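Alanine racemase (Oenococcus oeni PSU-1, PDB 3HUR) belongs to the alanine racemase family, whose chains join an N-terminal TIM-barrel domain to a C-terminal domain built mainly of beta strands. Local coordinates at residues A[56-61]-A[376-381]; A[37-42]-A[49-54]; A[20-25]-A[248-253]; A[225-230]-A[345-350]. All coordinates share one frame; numbering follows the deposited sequence.

Contact 1: residues A[56-61]-A[376-381]; sequences QETASA and GDLAEV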
loop_
_atom_site.group_PDB
_atom_site.type_symbol
_atom_site.label_atom_id
_atom_site.label_comp_id
_atom_site.label_asym_id
_atom_site.label_seq_id
_atom_site.Cartn_x
_atom_site.Cartn_y
_atom_site.Cartn_z
ATOM N N GLN A 56 4.355 -0.204 -39.171
ATOM C CA GLN A 56 4.101 0.347 -40.536
ATOM C C GLN A 56 5.358 0.268 -41.403
ATOM O O GLN A 56 5.301 -0.053 -42.575
ATOM C CB GLN A 56 3.628 1.808 -40.485
ATOM C CG GLN A 56 3.065 2.320 -41.796
ATOM C CD GLN A 56 2.445 3.719 -41.693
ATOM O OE1 GLN A 56 1.235 3.867 -41.538
ATOM N NE2 GLN A 56 3.272 4.743 -41.775
ATOM N N GLU A 57 6.506 0.505 -40.793
ATOM C CA GLU A 57 7.733 0.621 -41.525
ATOM C C GLU A 57 8.240 -0.737 -41.925
ATOM O O GLU A 57 8.937 -0.865 -42.943
ATOM C CB GLU A 57 8.790 1.375 -40.705
ATOM C CG GLU A 57 10.269 0.830 -40.818
ATOM C CD GLU A 57 11.014 1.315 -42.050
ATOM O OE1 GLU A 57 10.465 2.171 -42.748
ATOM O OE2 GLU A 57 12.157 0.857 -42.306
ATOM N N THR A 58 7.955 -1.732 -41.103
ATOM C CA THR A 58 8.419 -3.087 -41.369
ATOM C C THR A 58 7.342 -3.897 -42.073
ATOM O O THR A 58 7.561 -5.038 -42.422
ATOM C CB THR A 58 8.761 -3.823 -40.077
ATOM O OG1 THR A 58 7.618 -3.789 -39.186
ATOM C CG2 THR A 58 9.981 -3.206 -39.448
ATOM N N ALA A 59 6.165 -3.319 -42.237
ATOM C CA ALA A 59 5.066 -3.987 -42.930
ATOM C C ALA A 59 4.599 -5.236 -42.175
ATOM O O ALA A 59 3.978 -6.129 -42.759
ATOM C CB ALA A 59 5.472 -4.347 -44.349
ATOM N N SER A 60 4.863 -5.264 -40.871
ATOM C CA SER A 60 4.624 -6.446 -40.072
ATOM C C SER A 60 3.219 -6.485 -39.543
ATOM O O SER A 60 2.789 -7.529 -39.017
ATOM C CB SER A 60 5.665 -6.567 -38.968
ATOM O OG SER A 60 5.501 -5.558 -38.004
ATOM N N ALA A 61 2.490 -5.379 -39.717
ATOM C CA ALA A 61 1.035 -5.300 -39.468
ATOM C C ALA A 61 0.315 -4.619 -40.645
ATOM O O ALA A 61 0.834 -3.675 -41.188
ATOM C CB ALA A 61 0.765 -4.516 -38.216
ATOM N N GLY A 376 17.147 0.109 -30.353
ATOM C CA GLY A 376 17.253 -0.738 -31.554
ATOM C C GLY A 376 17.205 0.021 -32.865
ATOM O O GLY A 376 16.789 1.166 -32.901
ATOM N N ASP A 377 17.632 -0.638 -33.946
ATOM C CA ASP A 377 17.787 -0.011 -35.269
ATOM C C ASP A 377 16.452 0.510 -35.743
ATOM O O ASP A 377 16.346 1.618 -36.254
ATOM C CB ASP A 377 18.334 -1.023 -36.311
ATOM C CG ASP A 377 19.809 -1.464 -36.045
ATOM O OD1 ASP A 377 20.577 -0.759 -35.332
ATOM O OD2 ASP A 377 20.211 -2.527 -36.590
ATOM N N LEU A 378 15.411 -0.284 -35.574
ATOM C CA LEU A 378 14.066 0.194 -35.939
ATOM C C LEU A 378 13.706 1.508 -35.248
ATOM O O LEU A 378 13.102 2.383 -35.836
ATOM C CB LEU A 378 13.024 -0.850 -35.566
ATOM C CG LEU A 378 12.047 -1.353 -36.614
ATOM C CD1 LEU A 378 10.968 -2.141 -35.870
ATOM C CD2 LEU A 378 11.471 -0.206 -37.442
ATOM N N ALA A 379 14.077 1.631 -33.983
ATOM C CA ALA A 379 13.855 2.836 -33.216
ATOM C C ALA A 379 14.509 4.094 -33.815
ATOM O O ALA A 379 13.900 5.162 -33.835
ATOM C CB ALA A 379 14.347 2.630 -31.809
ATOM N N GLU A 380 15.749 3.944 -34.261
ATOM C CA GLU A 380 16.528 4.973 -34.978
ATOM C C GLU A 380 15.748 5.401 -36.227
ATOM O O GLU A 380 15.430 6.602 -36.391
ATOM C CB GLU A 380 17.888 4.344 -35.369
ATOM C CG GLU A 380 19.153 5.208 -35.528
ATOM C CD GLU A 380 20.425 4.336 -35.964
ATOM O OE1 GLU A 380 20.293 3.183 -36.497
ATOM O OE2 GLU A 380 21.576 4.817 -35.773
ATOM N N VAL A 381 15.388 4.406 -37.060
ATOM C CA VAL A 381 14.710 4.639 -38.342
ATOM C C VAL A 381 13.374 5.370 -38.205
ATOM O O VAL A 381 13.049 6.218 -39.048
ATOM C CB VAL A 381 14.432 3.298 -39.122
ATOM C CG1 VAL A 381 13.451 3.531 -40.298
ATOM C CG2 VAL A 381 15.746 2.607 -39.597
#
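Glu57 and Thr58, at the end of helix 48-57 and next to the Schellman motif that closes it, pack on Leu378 and Val381 of the short helix 377-381. The Glu57 side chain bends at chi2 (82°). Its aliphatic part slides past Leu378 in the opposite direction, and CG of Glu57 comes 3.7 Å from CD2 of Leu378. Further out, the carboxylate lies across Val381, with OE2 of Glu57 3.6 Å from CG1 of Val381. The partner of OE2 is a methyl group, so this is a van der Waals contact; no hydrogen bond spans the two segments. Thr58 crosses Leu378 at about a right angle. Its CG2 meets the fork of the leucine and lies 3.9 Å from both CD1 and CD2 of Leu378. A barrel helix, 48-57, thus meets the short helix that follows strand 372-375 of the mixed sheet. In the Schellman turn, Ala59 takes positive phi (64°) and Ser60 N turns back to Phe55 O. A weak bond of 3.4 Å joins Ala59 N to Gln56 O. The Thr58 rotamer puts OG1 between the backbone N and the carbonyl carbon, where it bonds to Ala54 O. It also accepts a bond of 3.0 Å from Ser60 OG, while the methyl is left to face Leu378. The inner end of Leu378 continues onto Ala54 and Ala20. Leu378 N is bonded to Asp17 OD1.

Contact 2: residues A[37-42]-A[49-54]; sequences AVLKAD and IPLAKA. With SO4 (sulfate ion), chain D.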
loop_
_atom_site.group_PDB
_atom_site.type_symbol
_atom_site.label_atom_id
_atom_site.label_comp_id
_atom_site.label_asym_id
_atom_site.label_seq_id
_atom_site.Cartn_x
_atom_site.Cartn_y
_atom_site.Cartn_z
ATOM N N ALA A 37 -2.663 -5.428 -35.585
ATOM C CA ALA A 37 -1.955 -5.262 -34.301
ATOM C C ALA A 37 -2.880 -4.560 -33.355
ATOM O O ALA A 37 -3.360 -3.480 -33.681
ATOM C CB ALA A 37 -0.725 -4.449 -34.503
ATOM N N VAL A 38 -3.196 -5.199 -32.226
ATOM C CA VAL A 38 -4.073 -4.599 -31.254
ATOM C C VAL A 38 -3.189 -3.828 -30.257
ATOM O O VAL A 38 -2.288 -4.370 -29.657
ATOM C CB VAL A 38 -4.990 -5.650 -30.545
ATOM C CG1 VAL A 38 -5.930 -4.974 -29.552
ATOM C CG2 VAL A 38 -5.832 -6.452 -31.547
ATOM N N LEU A 39 -3.494 -2.555 -30.094
ATOM C CA LEU A 39 -2.757 -1.669 -29.265
ATOM C C LEU A 39 -3.705 -0.994 -28.300
ATOM O O LEU A 39 -4.138 0.127 -28.527
ATOM C CB LEU A 39 -2.134 -0.610 -30.151
ATOM C CG LEU A 39 -0.982 -1.131 -31.005
ATOM C CD1 LEU A 39 -0.412 0.048 -31.732
ATOM C CD2 LEU A 39 0.106 -1.845 -30.137
ATOM N N LYS A 40 -4.056 -1.641 -27.209
ATOM C CA LYS A 40 -4.922 -0.991 -26.256
ATOM C C LYS A 40 -4.071 -0.420 -25.135
ATOM O O LYS A 40 -2.937 -0.861 -24.912
ATOM C CB LYS A 40 -5.922 -1.979 -25.716
ATOM C CG LYS A 40 -6.735 -2.702 -26.776
ATOM C CD LYS A 40 -7.566 -3.748 -26.101
ATOM C CE LYS A 40 -8.588 -4.432 -27.003
ATOM N NZ LYS A 40 -9.274 -5.435 -26.125
ATOM N N ALA A 41 -4.601 0.590 -24.460
ATOM C CA ALA A 41 -3.924 1.150 -23.284
ATOM C C ALA A 41 -2.526 1.652 -23.638
ATOM O O ALA A 41 -1.553 1.257 -23.025
ATOM C CB ALA A 41 -3.829 0.080 -22.154
ATOM N N ASP A 42 -2.455 2.480 -24.678
ATOM C CA ASP A 42 -1.209 3.031 -25.146
ATOM C C ASP A 42 -0.177 1.972 -25.366
ATOM O O ASP A 42 0.937 2.027 -24.797
ATOM C CB ASP A 42 -0.697 4.103 -24.147
ATOM C CG ASP A 42 0.441 4.971 -24.719
ATOM O OD1 ASP A 42 1.120 5.618 -23.889
ATOM O OD2 ASP A 42 0.651 5.025 -25.966
ATOM N N ILE A 49 2.075 4.760 -30.381
ATOM C CA ILE A 49 2.617 5.428 -31.543
ATOM C C ILE A 49 3.914 4.802 -32.039
ATOM O O ILE A 49 3.945 4.358 -33.167
ATOM C CB ILE A 49 2.792 6.890 -31.236
ATOM C CG1 ILE A 49 1.443 7.446 -30.851
ATOM C CG2 ILE A 49 3.372 7.645 -32.395
ATOM C CD1 ILE A 49 1.101 8.697 -31.484
ATOM N N PRO A 50 4.976 4.743 -31.202
ATOM C CA PRO A 50 6.214 4.096 -31.598
ATOM C C PRO A 50 6.024 2.647 -32.035
ATOM O O PRO A 50 6.640 2.222 -32.995
ATOM C CB PRO A 50 7.091 4.170 -30.341
ATOM C CG PRO A 50 6.334 4.909 -29.350
ATOM C CD PRO A 50 5.142 5.498 -29.960
ATOM N N LEU A 51 5.199 1.899 -31.314
ATOM C CA LEU A 51 4.859 0.532 -31.724
ATOM C C LEU A 51 4.186 0.537 -33.146
ATOM O O LEU A 51 4.663 -0.107 -34.059
ATOM C CB LEU A 51 3.974 -0.139 -30.660
ATOM C CG LEU A 51 4.663 -0.702 -29.400
ATOM C CD1 LEU A 51 3.622 -1.128 -28.371
ATOM C CD2 LEU A 51 5.610 -1.840 -29.721
ATOM N N ALA A 52 3.156 1.345 -33.326
ATOM C CA ALA A 52 2.512 1.469 -34.621
ATOM C C ALA A 52 3.465 1.882 -35.746
ATOM O O ALA A 52 3.450 1.263 -36.800
ATOM C CB ALA A 52 1.382 2.398 -34.555
ATOM N N LYS A 53 4.280 2.906 -35.544
ATOM C CA LYS A 53 5.257 3.296 -36.539
ATOM C C LYS A 53 6.207 2.148 -36.851
ATOM O O LYS A 53 6.539 1.929 -37.998
ATOM C CB LYS A 53 6.106 4.467 -36.070
ATOM C CG LYS A 53 5.419 5.788 -36.080
ATOM C CD LYS A 53 6.370 6.832 -35.516
ATOM C CE LYS A 53 5.800 8.240 -35.595
ATOM N NZ LYS A 53 5.887 8.812 -36.988
ATOM N N ALA A 54 6.695 1.451 -35.836
ATOM C CA ALA A 54 7.546 0.296 -36.089
ATOM C C ALA A 54 6.799 -0.760 -36.944
ATOM O O ALA A 54 7.396 -1.398 -37.795
ATOM C CB ALA A 54 8.009 -0.320 -34.806
HETATM S S SO4 D . -5.576 4.413 -25.499
HETATM O O1 SO4 D . -5.398 4.395 -24.057
HETATM O O2 SO4 D . -6.700 3.565 -25.993
HETATM O O3 SO4 D . -5.730 5.833 -25.809
HETATM O O4 SO4 D . -4.311 3.917 -26.065
HETATM O O HOH W 1 1.889 6.527 -27.858
#
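Leu39 reaches from the end of strand 34-38 to Leu51 and Ala52 on helix 48-57. The contact is the inner packing of a beta-alpha unit of the TIM barrel, with the helix lying against the parallel strands. The two leucines meet at a slant, one methyl of each making the contact. CD2 of Leu39 lies 4.0 Å from CD1 of Leu51. The other branch of Leu39 points to the next residue of the helix, where its CD1 sits 4.1 Å from CB of Ala52. Leu39 thus spreads its two methyls over two successive helix positions. Its CG stands anti to the carbonyl carbon (chi1 -72°), which carries the fork to the helix. All three residues are buried. Leu51 also touches Leu16 and Ala19 of helix 16-30, and Ala52 touches Leu64 of the neighbouring strand 63-66.

Beyond this apolar patch, Ala41 and Asp42 both take positive phi, and the backbone N of Asp42 gives a hydrogen bond of 2.7 Å to O4 of a sulfate ion, which probably comes from the crystallisation liquor. Asn68 of the same chain and Arg8 of the second subunit also bond to this ion. The Asp42 carboxylate faces the first turn of helix 48-57, where its charge would probably suit the helix dipole. OD2 of Asp42 accepts from Ala48 N. A water also donates to Asp42 OD2 at 2.7 Å, and the same water accepts from Ile49 N at 3.1 Å.

Contact 3: residues A[20-25]-A[248-253]; sequences AHNLQE and ERIFSV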
loop_
_atom_site.group_PDB
_atom_site.type_symbol
_atom_site.label_atom_id
_atom_site.label_comp_id
_atom_site.label_asym_id
_atom_site.label_seq_id
_atom_site.Cartn_x
_atom_site.Cartn_y
_atom_site.Cartn_z
ATOM N N ALA A 20 8.476 -6.120 -33.505
ATOM C CA ALA A 20 8.204 -6.382 -34.907
ATOM C C ALA A 20 8.330 -7.867 -35.106
ATOM O O ALA A 20 7.441 -8.529 -35.643
ATOM C CB ALA A 20 9.169 -5.659 -35.791
ATOM N N HIS A 21 9.445 -8.373 -34.616
ATOM C CA HIS A 21 9.771 -9.754 -34.654
ATOM C C HIS A 21 8.637 -10.606 -34.102
ATOM O O HIS A 21 8.309 -11.638 -34.674
ATOM C CB HIS A 21 11.059 -9.950 -33.861
ATOM C CG HIS A 21 11.484 -11.370 -33.725
ATOM N ND1 HIS A 21 12.306 -11.992 -34.646
ATOM C CD2 HIS A 21 11.246 -12.280 -32.750
ATOM C CE1 HIS A 21 12.531 -13.235 -34.257
ATOM N NE2 HIS A 21 11.906 -13.433 -33.105
ATOM N N ASN A 22 8.030 -10.190 -33.002
ATOM C CA ASN A 22 6.896 -10.940 -32.455
ATOM C C ASN A 22 5.716 -10.996 -33.428
ATOM O O ASN A 22 5.054 -12.026 -33.519
ATOM C CB ASN A 22 6.430 -10.383 -31.104
ATOM C CG ASN A 22 7.411 -10.616 -29.996
ATOM O OD1 ASN A 22 8.328 -11.421 -30.096
ATOM N ND2 ASN A 22 7.216 -9.906 -28.917
ATOM N N LEU A 23 5.443 -9.906 -34.143
ATOM C CA LEU A 23 4.339 -9.925 -35.118
ATOM C C LEU A 23 4.691 -10.870 -36.260
ATOM O O LEU A 23 3.872 -11.663 -36.688
ATOM C CB LEU A 23 4.004 -8.539 -35.664
ATOM C CG LEU A 23 3.190 -7.623 -34.747
ATOM C CD1 LEU A 23 2.566 -6.452 -35.540
ATOM C CD2 LEU A 23 2.135 -8.399 -34.022
ATOM N N GLN A 24 5.925 -10.776 -36.733
ATOM C CA GLN A 24 6.446 -11.708 -37.713
ATOM C C GLN A 24 6.341 -13.210 -37.289
ATOM O O GLN A 24 5.935 -14.035 -38.091
ATOM C CB GLN A 24 7.883 -11.312 -38.083
ATOM C CG GLN A 24 7.956 -10.028 -38.986
ATOM C CD GLN A 24 9.317 -9.263 -38.900
ATOM O OE1 GLN A 24 10.232 -9.633 -38.134
ATOM N NE2 GLN A 24 9.432 -8.190 -39.676
ATOM N N GLU A 25 6.689 -13.559 -36.051
ATOM C CA GLU A 25 6.648 -14.952 -35.592
ATOM C C GLU A 25 5.274 -15.493 -35.593
ATOM O O GLU A 25 5.045 -16.623 -36.026
ATOM C CB GLU A 25 7.143 -15.112 -34.160
ATOM C CG GLU A 25 8.629 -15.064 -34.018
ATOM C CD GLU A 25 9.290 -16.321 -34.487
ATOM O OE1 GLU A 25 8.956 -17.426 -33.971
ATOM O OE2 GLU A 25 10.162 -16.181 -35.357
ATOM N N GLU A 248 9.753 -12.856 -28.157
ATOM C CA GLU A 248 10.753 -12.136 -27.333
ATOM C C GLU A 248 10.026 -11.207 -26.349
ATOM O O GLU A 248 9.094 -10.518 -26.739
ATOM C CB GLU A 248 11.686 -11.325 -28.255
ATOM C CG GLU A 248 12.816 -12.136 -28.902
ATOM C CD GLU A 248 13.358 -11.542 -30.228
ATOM O OE1 GLU A 248 13.111 -10.357 -30.544
ATOM O OE2 GLU A 248 14.064 -12.278 -30.975
ATOM N N ARG A 249 10.441 -11.188 -25.085
ATOM C CA ARG A 249 10.019 -10.119 -24.132
ATOM C C ARG A 249 10.654 -8.818 -24.611
ATOM O O ARG A 249 11.847 -8.767 -24.786
ATOM C CB ARG A 249 10.419 -10.427 -22.679
ATOM C CG ARG A 249 9.990 -9.330 -21.643
ATOM C CD ARG A 249 10.382 -9.652 -20.158
ATOM N NE ARG A 249 11.620 -10.432 -20.070
ATOM C CZ ARG A 249 12.866 -9.927 -20.105
ATOM N NH1 ARG A 249 13.097 -8.605 -20.196
ATOM N NH2 ARG A 249 13.905 -10.764 -20.040
ATOM N N ILE A 250 9.853 -7.785 -24.878
ATOM C CA ILE A 250 10.365 -6.601 -25.545
ATOM C C ILE A 250 10.796 -5.496 -24.595
ATOM O O ILE A 250 11.474 -4.558 -25.005
ATOM C CB ILE A 250 9.364 -6.036 -26.615
ATOM C CG1 ILE A 250 8.218 -5.228 -25.996
ATOM C CG2 ILE A 250 8.785 -7.170 -27.445
ATOM C CD1 ILE A 250 7.317 -4.643 -27.039
ATOM N N PHE A 251 10.438 -5.603 -23.334
ATOM C CA PHE A 251 10.649 -4.485 -22.408
ATOM C C PHE A 251 11.582 -4.928 -21.293
ATOM O O PHE A 251 11.676 -6.106 -21.027
ATOM C CB PHE A 251 9.318 -4.013 -21.813
ATOM C CG PHE A 251 8.587 -5.097 -21.110
ATOM C CD1 PHE A 251 8.774 -5.315 -19.783
ATOM C CD2 PHE A 251 7.776 -5.958 -21.819
ATOM C CE1 PHE A 251 8.122 -6.362 -19.126
ATOM C CE2 PHE A 251 7.128 -7.007 -21.189
ATOM C CZ PHE A 251 7.297 -7.219 -19.837
ATOM N N SER A 252 12.249 -3.955 -20.668
ATOM C CA SER A 252 13.079 -4.115 -19.497
ATOM C C SER A 252 12.904 -2.875 -18.642
ATOM O O SER A 252 12.586 -1.781 -19.158
ATOM C CB SER A 252 14.519 -4.122 -19.898
ATOM O OG SER A 252 14.878 -5.296 -20.589
ATOM N N VAL A 253 13.107 -3.036 -17.335
ATOM C CA VAL A 253 13.242 -1.899 -16.466
ATOM C C VAL A 253 14.758 -1.790 -16.245
ATOM O O VAL A 253 15.435 -2.785 -15.949
ATOM C CB VAL A 253 12.460 -2.026 -15.163
ATOM C CG1 VAL A 253 12.709 -0.778 -14.274
ATOM C CG2 VAL A 253 10.982 -2.189 -15.424
#
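Asn22 holds CG anti to its carbonyl carbon (chi1 -69°), and this sends its amide out to the backbone of Glu248. Both ends of the amide are used on that one residue. OD1 of Asn22 accepts from Glu248 N at 2.8 Å, with the donor somewhat tilted from the carbonyl plane. ND2 of Asn22 donates to Glu248 O at 2.9 Å. That second bond is nearly straight and lies in the plane of both groups. ND2 also bonds to Ile229 O, so the rotation of the amide is fixed from three points. The pair of bonds ties helix 16-30 to the chain just ahead of strand 251-263, where the barrel domain gives way to the C-terminal beta domain. Ile250 continues this junction through backbone bonds with Asp15 and Ser230. Its CG2 lies 3.5 Å from ND2 of Asn22.

His21, one residue earlier on the helix, has CG anti to the backbone N (chi1 176°), which sets the ring beside the Glu248 side chain. The carboxylate of Glu248 stacks on one face of the imidazole, with the planes only 2° apart. OE2 of Glu248 sits toward the rim, 3.3 Å from CD2 of His21. It is 3.2 Å from NE2 of the same ring, but the angle is too poor for a hydrogen bond. Glu248 also rests on Ala18.

Contact 4: residues A[225-230]-A[345-350]; sequences PGQLIS and QITVEE. With SO4 (sulfate ion), chain B.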
loop_
_atom_site.group_PDB
_atom_site.type_symbol
_atom_site.label_atom_id
_atom_site.label_comp_id
_atom_site.label_asym_id
_atom_site.label_seq_id
_atom_site.Cartn_x
_atom_site.Cartn_y
_atom_site.Cartn_z
ATOM N N PRO A 225 -3.351 -10.038 -32.888
ATOM C CA PRO A 225 -2.488 -10.127 -31.714
ATOM C C PRO A 225 -2.434 -8.824 -30.930
ATOM O O PRO A 225 -2.201 -7.782 -31.503
ATOM C CB PRO A 225 -1.133 -10.436 -32.313
ATOM C CG PRO A 225 -1.225 -9.998 -33.681
ATOM C CD PRO A 225 -2.583 -10.211 -34.118
ATOM N N GLY A 226 -2.727 -8.908 -29.638
ATOM C CA GLY A 226 -2.675 -7.757 -28.709
ATOM C C GLY A 226 -1.623 -7.985 -27.643
ATOM O O GLY A 226 -0.457 -7.768 -27.880
ATOM N N GLN A 227 -2.023 -8.484 -26.494
ATOM C CA GLN A 227 -1.119 -8.575 -25.373
ATOM C C GLN A 227 0.146 -9.311 -25.664
ATOM O O GLN A 227 1.160 -9.092 -24.970
ATOM C CB GLN A 227 -1.713 -9.339 -24.243
ATOM C CG GLN A 227 -2.797 -8.721 -23.534
ATOM C CD GLN A 227 -3.014 -9.419 -22.199
ATOM O OE1 GLN A 227 -4.125 -9.841 -21.890
ATOM N NE2 GLN A 227 -1.946 -9.528 -21.394
ATOM N N LEU A 228 0.112 -10.222 -26.619
ATOM C CA LEU A 228 1.286 -11.030 -26.874
ATOM C C LEU A 228 2.371 -10.229 -27.564
ATOM O O LEU A 228 3.511 -10.726 -27.728
ATOM C CB LEU A 228 0.946 -12.255 -27.745
ATOM C CG LEU A 228 0.727 -12.076 -29.263
ATOM C CD1 LEU A 228 1.990 -11.830 -30.031
ATOM C CD2 LEU A 228 0.055 -13.346 -29.795
ATOM N N ILE A 229 2.023 -9.042 -28.048
ATOM C CA ILE A 229 3.019 -8.224 -28.720
ATOM C C ILE A 229 4.198 -7.920 -27.801
ATOM O O ILE A 229 5.326 -7.858 -28.239
ATOM C CB ILE A 229 2.438 -6.906 -29.183
ATOM C CG1 ILE A 229 1.458 -7.148 -30.361
ATOM C CG2 ILE A 229 3.562 -6.020 -29.562
ATOM C CD1 ILE A 229 0.583 -5.917 -30.787
ATOM N N SER A 230 3.919 -7.737 -26.518
ATOM C CA SER A 230 4.944 -7.364 -25.564
ATOM C C SER A 230 5.826 -8.522 -25.179
ATOM O O SER A 230 6.880 -8.321 -24.559
ATOM C CB SER A 230 4.308 -6.802 -24.316
ATOM O OG SER A 230 3.745 -7.812 -23.504
ATOM N N GLN A 345 2.282 -10.427 -16.521
ATOM C CA GLN A 345 1.516 -9.412 -17.247
ATOM C C GLN A 345 2.019 -7.965 -16.935
ATOM O O GLN A 345 2.509 -7.697 -15.866
ATOM C CB GLN A 345 0.017 -9.465 -16.910
ATOM C CG GLN A 345 -0.615 -10.829 -16.737
ATOM C CD GLN A 345 -1.014 -11.494 -18.054
ATOM O OE1 GLN A 345 -2.195 -11.496 -18.432
ATOM N NE2 GLN A 345 -0.025 -12.044 -18.758
ATOM N N ILE A 346 1.846 -7.068 -17.906
ATOM C CA ILE A 346 2.165 -5.674 -17.727
ATOM C C ILE A 346 0.924 -4.819 -17.786
ATOM O O ILE A 346 1.015 -3.613 -17.649
ATOM C CB ILE A 346 3.239 -5.203 -18.681
ATOM C CG1 ILE A 346 2.812 -5.384 -20.139
ATOM C CG2 ILE A 346 4.510 -5.924 -18.392
ATOM C CD1 ILE A 346 3.764 -4.810 -21.134
ATOM N N THR A 347 -0.245 -5.461 -17.904
ATOM C CA THR A 347 -1.542 -4.757 -17.874
ATOM C C THR A 347 -2.533 -5.515 -17.055
ATOM O O THR A 347 -2.406 -6.708 -16.891
ATOM C CB THR A 347 -2.155 -4.599 -19.276
ATOM O OG1 THR A 347 -1.964 -5.806 -19.992
ATOM C CG2 THR A 347 -1.502 -3.496 -20.073
ATOM N N VAL A 348 -3.535 -4.801 -16.561
ATOM C CA VAL A 348 -4.667 -5.363 -15.868
ATOM C C VAL A 348 -5.905 -4.806 -16.578
ATOM O O VAL A 348 -5.925 -3.658 -16.966
ATOM C CB VAL A 348 -4.692 -5.007 -14.325
ATOM C CG1 VAL A 348 -4.667 -3.472 -14.087
ATOM C CG2 VAL A 348 -5.927 -5.606 -13.586
ATOM N N GLU A 349 -6.928 -5.637 -16.716
ATOM C CA GLU A 349 -8.211 -5.270 -17.289
ATOM C C GLU A 349 -9.370 -5.402 -16.296
ATOM O O GLU A 349 -9.445 -6.357 -15.569
ATOM C CB GLU A 349 -8.493 -6.202 -18.456
ATOM C CG GLU A 349 -9.788 -5.908 -19.216
ATOM C CD GLU A 349 -9.700 -6.373 -20.653
ATOM O OE1 GLU A 349 -8.831 -7.238 -20.922
ATOM O OE2 GLU A 349 -10.442 -5.853 -21.506
ATOM N N GLU A 350 -10.304 -4.469 -16.348
ATOM C CA GLU A 350 -11.439 -4.386 -15.440
ATOM C C GLU A 350 -12.653 -4.156 -16.351
ATOM O O GLU A 350 -12.632 -3.230 -17.140
ATOM C CB GLU A 350 -11.177 -3.176 -14.512
ATOM C CG GLU A 350 -12.260 -2.728 -13.458
ATOM C CD GLU A 350 -11.687 -1.665 -12.403
ATOM O OE1 GLU A 350 -10.990 -0.685 -12.796
ATOM O OE2 GLU A 350 -11.916 -1.814 -11.161
HETATM S S SO4 B . -5.755 -10.051 -26.930
HETATM O O1 SO4 B . -5.054 -9.489 -25.804
HETATM O O2 SO4 B . -6.643 -11.125 -26.569
HETATM O O3 SO4 B . -6.638 -9.051 -27.456
HETATM O O4 SO4 B . -4.682 -10.529 -27.787
HETATM O O HOH W 2 -0.158 -7.596 -20.566
#
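Van der Waals packing joins Ser230 and Ile346: CD1 of Ile346 lies 3.8 Å from both CB and OG of Ser230. The isoleucine has chi1 near 60° and an extended chi2, which drives this terminal methyl toward the 3-10 turn 227-230.

The polar side chains approach without bonding directly. Gln227 and Gln345 cross at about a right angle, their amide planes 58° apart. NE2 of Gln227 stays 3.6 Å from OE1 of Gln345. Tyr44 of helix 41-45 packs on both Gln227 and Thr347.

A water bridges the segments. It lies 2.6 Å from OG1 of Thr347 and accepts a weak bond of 2.8 Å from NE2 of Gln227. A second weak and longer bond comes to it from Ile346 N. The water therefore joins the tip of Gln227 to the start of strand 347-353.

Gln227 also takes part in an anion site, through backbone hydrogen bonds. A sulfate ion, probably from the crystallisation liquor, accepts a hydrogen bond at O1 from Gln227 N (3.3 Å). Gly226 N makes a weak bond of 3.1 Å to sulfate O4, and Ser206 OG is a further partner of the ion. Backbone N-H groups of a turn that follows barrel strand 222-223 thus hold an anion at the C-terminal end of the strands, the place where TIM barrels commonly bind phosphate groups.

The four contacts cluster near the junction of the barrel and the C-terminal domain. Contact 2 joins nearby segments within the barrel, and it closes before contacts 1 and 4 open. Contacts 1, 3 and 4 each join the barrel to the C-terminal part of the chain. Contacts 1 and 2 share helix 48-57, and their centres are 12 Å apart. Contacts 1 and 3 also touch, with centres 12 Å apart. Contacts 2, 3 and 4 have centres 12 to 13 Å from one another and touch pairwise. Leu23 of helix 16-30 packs on both Ala37 and Ala61. Contacts 1 and 4 are farthest apart, about 21 Å between centres. Segments of contacts 3 and 4 alternate along the chain, as do those of contacts 1 and 3.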